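Kcn28 (Kitasatospora, PDB 6J31) is a protein of the GT-B fold class, related to the erythromycin biosynthesis protein CIII family, with two parallel-sheet domains facing each other across a ligand-binding cleft. Local coordinates at residues A[105-110]-A[127-132]. Sequence-based numbering, arbitrary orientation.
Sequences LYDVLA and ISPTWV. With BG9 ((2E,2'E)-3,3'-(1,2-phenylene)di(prop-2-enoic acid)), chain I.
With CG anti to the backbone N (chi1 173°), Asp107 swings its carboxylate toward Pro129, while Val108 turns CG1, anti to its own N (chi1 -176°), to BG9 and lays CG2, beside that N, against Ser128 CA (3.5 Å) and Pro129 CD. Asp107 OD1 lies 3.4 Å from Pro129 CD, the two side chains crossing at about a right angle. A carboxylate suits this place because both oxygens are used: OD1 accepts from a water that also donates to Ile127 O and is hydrogen-bonded to His17 ND1, while OD2 takes Leu109 N from above its plane at 2.9 Å, closing an Asx turn. Branched Val108 can serve strand and ligand at once, and the compact apolar ring of Pro129 offers CD to both Val108 and Asp107. Leu109 and Thr130 add methyl groups to the ligand's apolar surroundings. Ser128 OG donates to Thr130 O (2.6 Å), tying its hydroxyl to the backbone two residues on. Between the strands, Ile127 N donates to Tyr106 O (2.7 Å), and branched, apolar Ile127 suits the buried sheet, packing CG1 on Leu105 CB (4.2 Å). Parallel strands 103-107 and 124-128, joined through helix 112-120 as a beta-alpha-beta unit, are flanked by strands 6-10 and 185-187; helix 305-314 packs on Thr130 and Trp131.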
ATOM      1  N   LEU A 105      -5.553 -16.791   3.362  1.00 30.40           N
ATOM      2  CA  LEU A 105      -5.455 -15.448   2.804  1.00 28.62           C
ATOM      3  C   LEU A 105      -4.045 -14.945   3.069  1.00 28.64           C
ATOM      4  O   LEU A 105      -3.540 -15.092   4.185  1.00 31.83           O
ATOM      5  CB  LEU A 105      -6.466 -14.494   3.445  1.00 28.08           C
ATOM      6  CG  LEU A 105      -7.950 -14.857   3.471  1.00 26.54           C
ATOM      7  CD1 LEU A 105      -8.761 -13.681   4.028  1.00 26.20           C
ATOM      8  CD2 LEU A 105      -8.459 -15.293   2.103  1.00 24.96           C
ATOM      9  N   TYR A 106      -3.404 -14.367   2.057  1.00 26.43           N
ATOM     10  CA  TYR A 106      -2.030 -13.931   2.249  1.00 26.33           C
ATOM     11  C   TYR A 106      -1.731 -12.646   1.490  1.00 27.24           C
ATOM     12  O   TYR A 106      -2.097 -12.496   0.323  1.00 28.68           O
ATOM     13  CB  TYR A 106      -1.044 -15.033   1.830  1.00 24.83           C
ATOM     14  CG  TYR A 106      -1.078 -15.384   0.358  1.00 25.44           C
ATOM     15  CD1 TYR A 106      -2.055 -16.227  -0.159  1.00 24.97           C
ATOM     16  CD2 TYR A 106      -0.114 -14.886  -0.511  1.00 24.96           C
ATOM     17  CE1 TYR A 106      -2.076 -16.548  -1.507  1.00 25.10           C
ATOM     18  CE2 TYR A 106      -0.129 -15.201  -1.849  1.00 25.08           C
ATOM     19  CZ  TYR A 106      -1.111 -16.027  -2.344  1.00 25.16           C
ATOM     20  OH  TYR A 106      -1.109 -16.331  -3.681  1.00 25.99           O
ATOM     21  N   ASP A 107      -1.023 -11.743   2.157  1.00 29.02           N
ATOM     22  CA  ASP A 107      -0.478 -10.561   1.516  1.00 30.43           C
ATOM     23  C   ASP A 107       0.536 -10.973   0.447  1.00 29.23           C
ATOM     24  O   ASP A 107       1.035 -12.099   0.438  1.00 28.58           O
ATOM     25  CB  ASP A 107       0.178  -9.671   2.571  1.00 33.54           C
ATOM     26  CG  ASP A 107       0.917  -8.504   1.972  1.00 34.50           C
ATOM     27  OD1 ASP A 107       0.263  -7.508   1.607  1.00 37.38           O
ATOM     28  OD2 ASP A 107       2.150  -8.613   1.819  1.00 33.56           O
ATOM     29  N   VAL A 108       0.838 -10.037  -0.464  1.00 30.60           N
ATOM     30  CA  VAL A 108       1.742 -10.318  -1.581  1.00 32.68           C
ATOM     31  C   VAL A 108       3.081 -10.849  -1.084  1.00 31.47           C
ATOM     32  O   VAL A 108       3.675 -11.745  -1.696  1.00 31.02           O
ATOM     33  CB  VAL A 108       1.942  -9.054  -2.442  1.00 33.94           C
ATOM     34  CG1 VAL A 108       2.793  -9.364  -3.672  1.00 34.16           C
ATOM     35  CG2 VAL A 108       0.622  -8.484  -2.862  1.00 37.07           C
ATOM     36  N   LEU A 109       3.577 -10.312   0.029  1.00 31.02           N
ATOM     37  CA  LEU A 109       4.866 -10.726   0.568  1.00 30.97           C
ATOM     38  C   LEU A 109       4.763 -11.952   1.464  1.00 29.98           C
ATOM     39  O   LEU A 109       5.791 -12.436   1.947  1.00 31.28           O
ATOM     40  CB  LEU A 109       5.509  -9.567   1.344  1.00 29.95           C
ATOM     41  CG  LEU A 109       5.846  -8.299   0.546  1.00 31.35           C
ATOM     42  CD1 LEU A 109       6.545  -7.268   1.412  1.00 31.63           C
ATOM     43  CD2 LEU A 109       6.706  -8.631  -0.650  1.00 31.48           C
ATOM     44  N   ALA A 110       3.561 -12.489   1.663  1.00 28.11           N
ATOM     45  CA  ALA A 110       3.349 -13.677   2.478  1.00 25.61           C
ATOM     46  C   ALA A 110       3.045 -14.899   1.618  1.00 26.92           C
ATOM     47  O   ALA A 110       2.342 -15.819   2.048  1.00 26.72           O
ATOM     48  CB  ALA A 110       2.232 -13.438   3.491  1.00 25.21           C
ATOM     49  N   ILE A 127      -4.050 -11.285  -1.169  1.00 30.61           N
ATOM     50  CA  ILE A 127      -4.572  -9.964  -0.835  1.00 31.44           C
ATOM     51  C   ILE A 127      -3.496  -8.958  -1.223  1.00 34.47           C
ATOM     52  O   ILE A 127      -2.470  -8.844  -0.542  1.00 39.97           O
ATOM     53  CB  ILE A 127      -4.936  -9.847   0.652  1.00 30.50           C
ATOM     54  CG1 ILE A 127      -5.771 -11.048   1.100  1.00 31.17           C
ATOM     55  CG2 ILE A 127      -5.700  -8.551   0.919  1.00 25.89           C
ATOM     56  CD1 ILE A 127      -7.183 -11.066   0.543  1.00 30.59           C
ATOM     57  N   SER A 128      -3.712  -8.235  -2.323  1.00 32.17           N
ATOM     58  CA  SER A 128      -2.706  -7.312  -2.839  1.00 30.70           C
ATOM     59  C   SER A 128      -3.015  -5.895  -2.391  1.00 28.57           C
ATOM     60  O   SER A 128      -4.086  -5.369  -2.732  1.00 27.32           O
ATOM     61  CB  SER A 128      -2.646  -7.376  -4.358  1.00 31.85           C
ATOM     62  OG  SER A 128      -1.754  -6.392  -4.852  1.00 32.77           O
ATOM     63  N   PRO A 129      -2.120  -5.233  -1.648  1.00 29.70           N
ATOM     64  CA  PRO A 129      -2.405  -3.865  -1.190  1.00 29.44           C
ATOM     65  C   PRO A 129      -2.184  -2.788  -2.237  1.00 31.31           C
ATOM     66  O   PRO A 129      -2.568  -1.634  -2.002  1.00 33.79           O
ATOM     67  CB  PRO A 129      -1.426  -3.691  -0.024  1.00 28.80           C
ATOM     68  CG  PRO A 129      -0.252  -4.521  -0.428  1.00 27.87           C
ATOM     69  CD  PRO A 129      -0.839  -5.735  -1.118  1.00 28.20           C
ATOM     70  N   THR A 130      -1.596  -3.118  -3.379  1.00 32.41           N
ATOM     71  CA  THR A 130      -1.379  -2.151  -4.445  1.00 35.24           C
ATOM     72  C   THR A 130      -1.625  -2.865  -5.770  1.00 35.26           C
ATOM     73  O   THR A 130      -2.057  -4.021  -5.804  1.00 34.90           O
ATOM     74  CB  THR A 130       0.021  -1.526  -4.353  1.00 36.55           C
ATOM     75  OG1 THR A 130       0.119  -0.440  -5.281  1.00 36.94           O
ATOM     76  CG2 THR A 130       1.096  -2.554  -4.672  1.00 37.37           C
ATOM     77  N   TRP A 131      -1.358  -2.174  -6.872  1.00 35.22           N
ATOM     78  CA  TRP A 131      -1.626  -2.763  -8.174  1.00 35.62           C
ATOM     79  C   TRP A 131      -0.718  -3.962  -8.431  1.00 36.71           C
ATOM     80  O   TRP A 131       0.374  -4.080  -7.869  1.00 35.44           O
ATOM     81  CB  TRP A 131      -1.468  -1.726  -9.286  1.00 33.88           C
ATOM     82  CG  TRP A 131      -0.237  -0.859  -9.235  1.00 34.35           C
ATOM     83  CD1 TRP A 131      -0.129   0.372  -8.652  1.00 33.83           C
ATOM     84  CD2 TRP A 131       1.047  -1.136  -9.820  1.00 34.36           C
ATOM     85  NE1 TRP A 131       1.138   0.872  -8.827  1.00 32.11           N
ATOM     86  CE2 TRP A 131       1.880  -0.031  -9.540  1.00 32.90           C
ATOM     87  CE3 TRP A 131       1.573  -2.210 -10.547  1.00 35.40           C
ATOM     88  CZ2 TRP A 131       3.209   0.028  -9.959  1.00 33.36           C
ATOM     89  CZ3 TRP A 131       2.897  -2.149 -10.964  1.00 34.31           C
ATOM     90  CH2 TRP A 131       3.697  -1.037 -10.668  1.00 34.41           C
ATOM     91  N   VAL A 132      -1.201  -4.873  -9.267  1.00 38.84           N
ATOM     92  CA  VAL A 132      -0.501  -6.106  -9.557  1.00 42.72           C
ATOM     93  C   VAL A 132       0.240  -5.968 -10.883  1.00 49.45           C
ATOM     94  O   VAL A 132       0.033  -5.027 -11.644  1.00 48.23           O
ATOM     95  CB  VAL A 132      -1.467  -7.315  -9.584  1.00 41.04           C
ATOM     96  CG1 VAL A 132      -2.143  -7.487  -8.230  1.00 39.70           C
ATOM     97  CG2 VAL A 132      -2.499  -7.143 -10.694  1.00 40.38           C
TER
HETATM   98  C1  BG9 I 101       3.996  -5.894  -4.900  1.00 94.51           C
HETATM   99  C2  BG9 I 101       5.363  -5.973  -5.171  1.00 95.66           C
HETATM  100  C3  BG9 I 101       6.293  -5.651  -4.184  1.00 95.33           C
HETATM  101  C4  BG9 I 101       5.854  -5.265  -2.908  1.00 94.18           C
HETATM  102  C5  BG9 I 101       4.488  -5.190  -2.639  1.00 93.78           C
HETATM  103  C6  BG9 I 101       3.560  -5.504  -3.633  1.00 95.20           C
HETATM  104  C7  BG9 I 101       6.861  -4.914  -1.790  1.00 94.61           C
HETATM  105  C8  BG9 I 101       7.254  -3.654  -1.587  1.00 94.54           C
HETATM  106  C9  BG9 I 101       8.256  -3.337  -0.460  1.00 93.82           C
HETATM  107  C10 BG9 I 101       7.793  -5.754  -4.521  1.00 95.32           C
HETATM  108  C11 BG9 I 101       8.162  -5.713  -5.805  1.00 94.37           C
HETATM  109  C12 BG9 I 101       9.651  -5.826  -6.181  1.00 93.01           C
HETATM  110  O2  BG9 I 101       9.980  -6.602  -7.015  1.00 93.50           O
HETATM  111  O3  BG9 I 101       9.564  -3.442  -0.970  1.00 93.51           O
HETATM  112  O   HOH W   1      -2.221  -6.927   2.029  1.00 31.21           O